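Local coordinates for protein glucanase (Clostridium thermocellum, PDB 5GXX) that probably hydrolyses internal beta-1,4-glucosidic bonds of cellulose as a family 9 endoglucanase of the cellulosome, at residues F190-H194 with C244-C248; W198-L202 with Y224-L228. The protein carries 1 engineered substitution. All blocks are in the same frame, centred on the assembly; numbering follows the deposited sequence.

Both contacts belong to the helical catalytic module and meet at one calcium ion, yet they hold it by different means. Contact 1, at the surface, joins two irregular loops, supplies a backbone carbonyl and a water to the metal, and mixes an edge-to-face aromatic pair with a short polar network. Contact 2 is largely buried: the start of helix 198-212 packs against the chain leaving helix 215-224, its cross-segment chemistry is apolar, and two acidic side chains on another side of that helix reach the ion. In sequence contact 2 is nested within the loop that contact 1 closes, and their centres lie about 14 Å apart.

Contact 1 of 2, residues F190-H194 with C244-C248; sequences FYSSH and CWDDC. With CA (calcium ion), chain C.
Ser193 and Asp246 mark the closest approach of two irregular loops, their CA atoms 6.3 Å apart, and the second loop makes a type I beta turn from Cys244 to Asp247 just ahead of helix 249-260. The turn presents Trp245 and Asp246 side by side to 190-194. The Asp246 side chain turns away from its own amide nitrogen (chi1 -176°), which carries the carboxylate across to the other loop, where OD1 accepts the backbone N-H of His194. That bond, from His194 N to Asp246 OD1, is 2.9 Å long and nearly straight at 168°, arriving on the syn side, somewhat out of the carboxylate plane. A water gives Asp246 OD1 a second donor at 2.9 Å and donates to Ser193 OG at 2.8 Å; Ser193 OG is also paired with Asp181. The same water binds the calcium ion, as does the carbonyl O of Asp246 at 2.3 Å; Ser195, Gly196, Asp199 and Glu200 complete the site.

Beside this polar patch Tyr191 and Trp245 form a T-shaped pair, with planes at 89° and the centroid of the Tyr191 ring 4.7 Å from that of the six-membered ring of Trp245. Tyr191 CD1 stands over the middle of the indole face, while the carbonyl O of Ser192 meets the indole edge, 3.4 Å from Trp245 CH2. The His194 ring meets Trp245 rim to rim, neither stacked nor T-shaped, completing an aromatic cluster. Tyr191 OH is hydrogen-bonded to Asp50, and a Tris molecule lies close by, which suggests a place at the substrate cleft. Asp246 thus serves the metal twice, directly through its carbonyl and in the second shell through a carboxylate that orients the bound water; two donors on OD1 and the nearby cation would probably favour its ionised form.

Contact 2 of 2, residues W198-L202 with Y224-L228; sequences WDELL and YTPKL. Engineered in segment 224-228: Thr225 (natural residue Ile). With CA (calcium ion), chain C.
Asp199 OD2 binds the calcium ion at 2.3 Å, while the CA of the same residue rests against the other segment, 3.8 Å from CD2 of Leu228. Asp199 OD1 binds too, and Glu200 likewise offers both of its oxygens: two bidentate carboxylates from the first turn of helix 198-212, four of the ion's eight ligand atoms. The setting is the (alpha/alpha)6 barrel of family 9 hydrolases. Helix 215-224 ends here in a 3-10 turn at 225-227, and segments 198-202 and 224-228 run in opposite directions, so that Trp198 pairs with Leu228 and Leu202 with Tyr224.

Lys227 lies over the indole face of Trp198 as a CH-pi contact, CB being 3.6 Å from the centroid of the five-membered ring and 11° off its normal. Bends at chi2 and chi3 (-64° and -65°) fold the lysine chain back to the benzo half of the ring, with CE 3.7 Å from Trp198 CZ2. Leu201 CB sits above one face of Tyr224, 3.8 Å from the ring centroid, while the Trp198 rim and the backbone of Leu202 come in obliquely. The phenol ends on Asp176, and Phe172 of helix 162-178 packs on both Leu201 and Tyr224. Thr225, an engineered residue, makes a loose methyl contact with Leu202. The side chains of Leu202 and Leu228 cross at about a right angle, with CD2 of Leu202 3.9 Å from CD1 of Leu228.

Contact 1 of 2, residues F190-H194 with C244-C248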
ATOM      1  N   PHE A 190      25.065 -24.126   4.814  1.00 15.31           N
ATOM      2  CA  PHE A 190      25.526 -23.329   5.958  1.00 15.24           C
ATOM      3  C   PHE A 190      26.705 -24.040   6.625  1.00 15.61           C
ATOM      4  O   PHE A 190      27.825 -23.519   6.669  1.00 14.28           O
ATOM      5  CB  PHE A 190      24.382 -23.079   6.955  1.00 14.57           C
ATOM      6  CG  PHE A 190      23.187 -22.383   6.351  1.00 15.67           C
ATOM      7  CD1 PHE A 190      23.165 -21.004   6.190  1.00 17.77           C
ATOM      8  CD2 PHE A 190      22.108 -23.122   5.880  1.00 18.43           C
ATOM      9  CE1 PHE A 190      22.071 -20.357   5.619  1.00 15.52           C
ATOM     10  CE2 PHE A 190      21.012 -22.489   5.294  1.00 15.41           C
ATOM     11  CZ  PHE A 190      20.984 -21.101   5.162  1.00 16.49           C
ATOM     12  N   TYR A 191      26.449 -25.263   7.079  1.00 14.97           N
ATOM     13  CA  TYR A 191      27.465 -26.147   7.648  1.00 15.63           C
ATOM     14  C   TYR A 191      27.353 -27.565   7.054  1.00 15.24           C
ATOM     15  O   TYR A 191      27.207 -28.550   7.777  1.00 17.32           O
ATOM     16  CB  TYR A 191      27.361 -26.154   9.181  1.00 15.49           C
ATOM     17  CG  TYR A 191      27.791 -24.823   9.776  1.00 14.90           C
ATOM     18  CD1 TYR A 191      29.140 -24.503   9.905  1.00 15.57           C
ATOM     19  CD2 TYR A 191      26.857 -23.873  10.182  1.00 12.62           C
ATOM     20  CE1 TYR A 191      29.551 -23.275  10.417  1.00 13.70           C
ATOM     21  CE2 TYR A 191      27.263 -22.633  10.704  1.00 11.06           C
ATOM     22  CZ  TYR A 191      28.608 -22.355  10.830  1.00 14.49           C
ATOM     23  OH  TYR A 191      29.030 -21.151  11.350  1.00 12.55           O
ATOM     24  N   SER A 192      27.424 -27.655   5.727  1.00 16.14           N
ATOM     25  CA  SER A 192      27.437 -28.947   5.045  1.00 16.23           C
ATOM     26  C   SER A 192      28.612 -29.804   5.516  1.00 17.45           C
ATOM     27  O   SER A 192      29.681 -29.252   5.817  1.00 18.56           O
ATOM     28  CB  SER A 192      27.514 -28.733   3.527  1.00 16.13           C
ATOM     29  OG  SER A 192      26.261 -28.308   3.006  1.00 17.82           O
ATOM     30  N   SER A 193      28.419 -31.122   5.598  1.00 17.81           N
ATOM     31  CA  SER A 193      29.524 -32.028   5.897  1.00 18.18           C
ATOM     32  C   SER A 193      30.358 -32.188   4.627  1.00 19.39           C
ATOM     33  O   SER A 193      29.938 -32.832   3.667  1.00 21.03           O
ATOM     34  CB  SER A 193      29.011 -33.386   6.416  1.00 18.12           C
ATOM     35  OG  SER A 193      30.081 -34.270   6.711  1.00 20.56           O
ATOM     36  N   HIS A 194      31.525 -31.554   4.592  1.00 19.88           N
ATOM     37  CA  HIS A 194      32.374 -31.571   3.397  1.00 19.54           C
ATOM     38  C   HIS A 194      33.337 -32.750   3.385  1.00 19.91           C
ATOM     39  O   HIS A 194      33.520 -33.414   2.367  1.00 21.55           O
ATOM     40  CB  HIS A 194      33.185 -30.273   3.304  1.00 20.34           C
ATOM     41  CG  HIS A 194      32.330 -29.047   3.264  1.00 23.44           C
ATOM     42  ND1 HIS A 194      31.539 -28.728   2.180  1.00 29.30           N
ATOM     43  CD2 HIS A 194      32.093 -28.094   4.196  1.00 26.73           C
ATOM     44  CE1 HIS A 194      30.873 -27.616   2.439  1.00 26.16           C
ATOM     45  NE2 HIS A 194      31.179 -27.219   3.660  1.00 24.92           N
ATOM     46  N   CYS A 244      39.048 -27.456  11.947  1.00 13.24           N
ATOM     47  CA  CYS A 244      37.876 -26.589  11.986  1.00 11.78           C
ATOM     48  C   CYS A 244      36.605 -27.386  12.256  1.00 12.53           C
ATOM     49  O   CYS A 244      36.640 -28.618  12.380  1.00 11.73           O
ATOM     50  CB  CYS A 244      37.742 -25.865  10.643  1.00 11.19           C
ATOM     51  SG  CYS A 244      37.400 -26.968   9.222  1.00 14.37           S
ATOM     52  N   TRP A 245      35.485 -26.673  12.310  1.00 11.51           N
ATOM     53  CA  TRP A 245      34.179 -27.289  12.593  1.00 12.78           C
ATOM     54  C   TRP A 245      33.853 -28.504  11.729  1.00 13.58           C
ATOM     55  O   TRP A 245      33.111 -29.372  12.181  1.00 13.08           O
ATOM     56  CB  TRP A 245      33.034 -26.273  12.498  1.00 14.30           C
ATOM     57  CG  TRP A 245      32.926 -25.675  11.116  1.00 12.78           C
ATOM     58  CD1 TRP A 245      33.552 -24.548  10.647  1.00 13.94           C
ATOM     59  CD2 TRP A 245      32.204 -26.216  10.004  1.00 14.38           C
ATOM     60  NE1 TRP A 245      33.266 -24.354   9.318  1.00 14.58           N
ATOM     61  CE2 TRP A 245      32.425 -25.356   8.903  1.00 12.98           C
ATOM     62  CE3 TRP A 245      31.380 -27.333   9.830  1.00 14.62           C
ATOM     63  CZ2 TRP A 245      31.859 -25.584   7.643  1.00 14.54           C
ATOM     64  CZ3 TRP A 245      30.811 -27.556   8.581  1.00 14.98           C
ATOM     65  CH2 TRP A 245      31.060 -26.691   7.505  1.00 15.46           C
ATOM     66  N   ASP A 246      34.335 -28.529  10.491  1.00 13.75           N
ATOM     67  CA  ASP A 246      34.024 -29.610   9.559  1.00 14.75           C
ATOM     68  C   ASP A 246      34.945 -30.831   9.662  1.00 14.56           C
ATOM     69  O   ASP A 246      34.609 -31.949   9.246  1.00 15.99           O
ATOM     70  CB  ASP A 246      34.084 -29.076   8.129  1.00 14.82           C
ATOM     71  CG  ASP A 246      33.682 -30.121   7.116  1.00 14.34           C
ATOM     72  OD1 ASP A 246      32.488 -30.455   7.072  1.00 18.22           O
ATOM     73  OD2 ASP A 246      34.566 -30.631   6.397  1.00 16.84           O
ATOM     74  N   ASP A 247      36.139 -30.583  10.196  1.00 13.91           N
ATOM     75  CA  ASP A 247      37.229 -31.536  10.123  1.00 14.53           C
ATOM     76  C   ASP A 247      38.286 -31.331  11.207  1.00 14.44           C
ATOM     77  O   ASP A 247      39.140 -30.439  11.132  1.00 13.70           O
ATOM     78  CB  ASP A 247      37.855 -31.489   8.729  1.00 14.23           C
ATOM     79  CG  ASP A 247      38.816 -32.631   8.471  1.00 15.25           C
ATOM     80  OD1 ASP A 247      39.105 -33.420   9.405  1.00 15.11           O
ATOM     81  OD2 ASP A 247      39.305 -32.698   7.323  1.00 17.28           O
ATOM     82  N   CYS A 248      38.218 -32.198  12.208  1.00 14.00           N
ATOM     83  CA  CYS A 248      39.101 -32.193  13.362  1.00 14.48           C
ATOM     84  C   CYS A 248      40.183 -33.266  13.300  1.00 14.37           C
ATOM     85  O   CYS A 248      40.844 -33.526  14.305  1.00 15.07           O
ATOM     86  CB  CYS A 248      38.272 -32.344  14.645  1.00 14.54           C
ATOM     87  SG  CYS A 248      37.330 -30.886  15.116  1.00 15.55           S
TER
HETATM   88 CA    CA C 701      34.033 -34.206   8.987  1.00 17.22          CA
HETATM   89  O   HOH W   1      32.253 -33.184   8.028  1.00 20.24           O

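Contact 2 of 2, residues W198-L202 with Y224-L228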
ATOM      1  N   TRP A 198      34.319 -39.662   8.908  1.00 19.26           N
ATOM      2  CA  TRP A 198      35.402 -40.435   9.515  1.00 18.97           C
ATOM      3  C   TRP A 198      36.271 -39.607  10.467  1.00 18.68           C
ATOM      4  O   TRP A 198      36.720 -40.111  11.504  1.00 19.19           O
ATOM      5  CB  TRP A 198      36.255 -41.153   8.460  1.00 19.42           C
ATOM      6  CG  TRP A 198      35.485 -42.155   7.640  1.00 20.48           C
ATOM      7  CD1 TRP A 198      35.175 -42.059   6.314  1.00 21.91           C
ATOM      8  CD2 TRP A 198      34.921 -43.393   8.093  1.00 23.79           C
ATOM      9  NE1 TRP A 198      34.460 -43.166   5.908  1.00 24.79           N
ATOM     10  CE2 TRP A 198      34.286 -43.996   6.985  1.00 24.92           C
ATOM     11  CE3 TRP A 198      34.887 -44.050   9.333  1.00 20.57           C
ATOM     12  CZ2 TRP A 198      33.634 -45.233   7.074  1.00 25.81           C
ATOM     13  CZ3 TRP A 198      34.240 -45.290   9.418  1.00 24.54           C
ATOM     14  CH2 TRP A 198      33.621 -45.856   8.296  1.00 23.77           C
ATOM     15  N   ASP A 199      36.531 -38.349  10.122  1.00 18.86           N
ATOM     16  CA  ASP A 199      37.296 -37.493  11.021  1.00 16.43           C
ATOM     17  C   ASP A 199      36.604 -37.232  12.365  1.00 17.55           C
ATOM     18  O   ASP A 199      37.275 -37.214  13.394  1.00 17.18           O
ATOM     19  CB  ASP A 199      37.636 -36.157  10.338  1.00 16.63           C
ATOM     20  CG  ASP A 199      36.408 -35.474   9.743  1.00 15.00           C
ATOM     21  OD1 ASP A 199      35.948 -35.906   8.663  1.00 20.53           O
ATOM     22  OD2 ASP A 199      35.903 -34.501  10.347  1.00 18.13           O
ATOM     23  N   GLU A 200      35.285 -37.051  12.378  1.00 17.08           N
ATOM     24  CA  GLU A 200      34.570 -36.899  13.646  1.00 16.38           C
ATOM     25  C   GLU A 200      34.653 -38.171  14.491  1.00 17.67           C
ATOM     26  O   GLU A 200      34.772 -38.110  15.715  1.00 16.66           O
ATOM     27  CB  GLU A 200      33.093 -36.537  13.449  1.00 14.99           C
ATOM     28  CG  GLU A 200      32.800 -35.120  12.962  1.00 16.55           C
ATOM     29  CD  GLU A 200      33.062 -34.919  11.490  1.00 19.94           C
ATOM     30  OE1 GLU A 200      33.317 -35.927  10.788  1.00 15.65           O
ATOM     31  OE2 GLU A 200      33.006 -33.754  11.024  1.00 17.55           O
ATOM     32  N   LEU A 201      34.559 -39.329  13.845  1.00 18.17           N
ATOM     33  CA  LEU A 201      34.681 -40.567  14.625  1.00 18.65           C
ATOM     34  C   LEU A 201      36.069 -40.706  15.235  1.00 18.20           C
ATOM     35  O   LEU A 201      36.191 -41.141  16.379  1.00 18.31           O
ATOM     36  CB  LEU A 201      34.309 -41.820  13.818  1.00 18.34           C
ATOM     37  CG  LEU A 201      32.873 -41.886  13.309  1.00 19.14           C
ATOM     38  CD1 LEU A 201      32.743 -43.170  12.461  1.00 22.38           C
ATOM     39  CD2 LEU A 201      31.878 -41.893  14.471  1.00 19.00           C
ATOM     40  N   LEU A 202      37.097 -40.366  14.461  1.00 17.29           N
ATOM     41  CA  LEU A 202      38.462 -40.288  14.980  1.00 17.64           C
ATOM     42  C   LEU A 202      38.598 -39.362  16.185  1.00 17.75           C
ATOM     43  O   LEU A 202      39.168 -39.740  17.210  1.00 17.67           O
ATOM     44  CB  LEU A 202      39.414 -39.783  13.884  1.00 17.20           C
ATOM     45  CG  LEU A 202      40.874 -39.565  14.301  1.00 18.88           C
ATOM     46  CD1 LEU A 202      41.517 -40.843  14.828  1.00 19.83           C
ATOM     47  CD2 LEU A 202      41.635 -39.018  13.099  1.00 21.52           C
ATOM     48  N   TYR A 224      40.260 -45.781  12.064  1.00 23.11           N
ATOM     49  CA  TYR A 224      39.644 -44.781  11.196  1.00 22.08           C
ATOM     50  C   TYR A 224      40.642 -44.084  10.282  1.00 22.39           C
ATOM     51  O   TYR A 224      40.233 -43.522   9.264  1.00 23.34           O
ATOM     52  CB  TYR A 224      38.900 -43.713  12.003  1.00 22.48           C
ATOM     53  CG  TYR A 224      37.780 -44.228  12.878  1.00 23.02           C
ATOM     54  CD1 TYR A 224      36.733 -44.978  12.350  1.00 26.08           C
ATOM     55  CD2 TYR A 224      37.754 -43.929  14.236  1.00 24.05           C
ATOM     56  CE1 TYR A 224      35.705 -45.445  13.164  1.00 24.57           C
ATOM     57  CE2 TYR A 224      36.725 -44.386  15.053  1.00 23.17           C
ATOM     58  CZ  TYR A 224      35.710 -45.148  14.512  1.00 23.82           C
ATOM     59  OH  TYR A 224      34.687 -45.586  15.340  1.00 25.23           O
ATOM     60  N   THR A 225      41.927 -44.120  10.627  1.00 22.95           N
ATOM     61  CA  THR A 225      42.902 -43.330   9.871  1.00 23.48           C
ATOM     62  C   THR A 225      42.986 -43.658   8.377  1.00 23.94           C
ATOM     63  O   THR A 225      43.076 -42.743   7.567  1.00 21.43           O
ATOM     64  CB  THR A 225      44.307 -43.262  10.522  1.00 24.32           C
ATOM     65  OG1 THR A 225      44.852 -44.578  10.676  1.00 26.99           O
ATOM     66  CG2 THR A 225      44.229 -42.594  11.884  1.00 22.97           C
ATOM     67  N   PRO A 226      42.893 -44.945   7.987  1.00 23.74           N
ATOM     68  CA  PRO A 226      42.898 -45.267   6.556  1.00 24.37           C
ATOM     69  C   PRO A 226      41.666 -44.806   5.780  1.00 23.94           C
ATOM     70  O   PRO A 226      41.701 -44.778   4.551  1.00 25.81           O
ATOM     71  CB  PRO A 226      42.975 -46.799   6.546  1.00 24.17           C
ATOM     72  CG  PRO A 226      43.617 -47.124   7.846  1.00 24.98           C
ATOM     73  CD  PRO A 226      42.968 -46.177   8.792  1.00 24.88           C
ATOM     74  N   LYS A 227      40.602 -44.437   6.489  1.00 24.47           N
ATOM     75  CA  LYS A 227      39.365 -43.918   5.900  1.00 23.16           C
ATOM     76  C   LYS A 227      39.358 -42.394   5.712  1.00 22.19           C
ATOM     77  O   LYS A 227      38.474 -41.821   5.059  1.00 20.52           O
ATOM     78  CB  LYS A 227      38.169 -44.335   6.763  1.00 23.46           C
ATOM     79  CG  LYS A 227      38.106 -45.843   7.052  1.00 28.43           C
ATOM     80  CD  LYS A 227      37.911 -46.665   5.778  1.00 35.60           C
ATOM     81  CE  LYS A 227      36.563 -46.411   5.110  1.00 38.84           C
ATOM     82  NZ  LYS A 227      36.372 -47.296   3.923  1.00 41.77           N
ATOM     83  N   LEU A 228      40.358 -41.728   6.279  1.00 21.09           N
ATOM     84  CA  LEU A 228      40.434 -40.278   6.137  1.00 20.77           C
ATOM     85  C   LEU A 228      40.762 -39.930   4.694  1.00 21.37           C
ATOM     86  O   LEU A 228      41.382 -40.724   3.981  1.00 22.16           O
ATOM     87  CB  LEU A 228      41.507 -39.693   7.057  1.00 20.56           C
ATOM     88  CG  LEU A 228      41.287 -39.887   8.558  1.00 17.23           C
ATOM     89  CD1 LEU A 228      42.546 -39.498   9.312  1.00 19.19           C
ATOM     90  CD2 LEU A 228      40.080 -39.123   9.067  1.00 19.34           C
TER
HETATM   91 CA    CA C 701      34.033 -34.206   8.987  1.00 17.22          CA
HETATM   92  O   HOH W   1      32.253 -33.184   8.028  1.00 20.24           O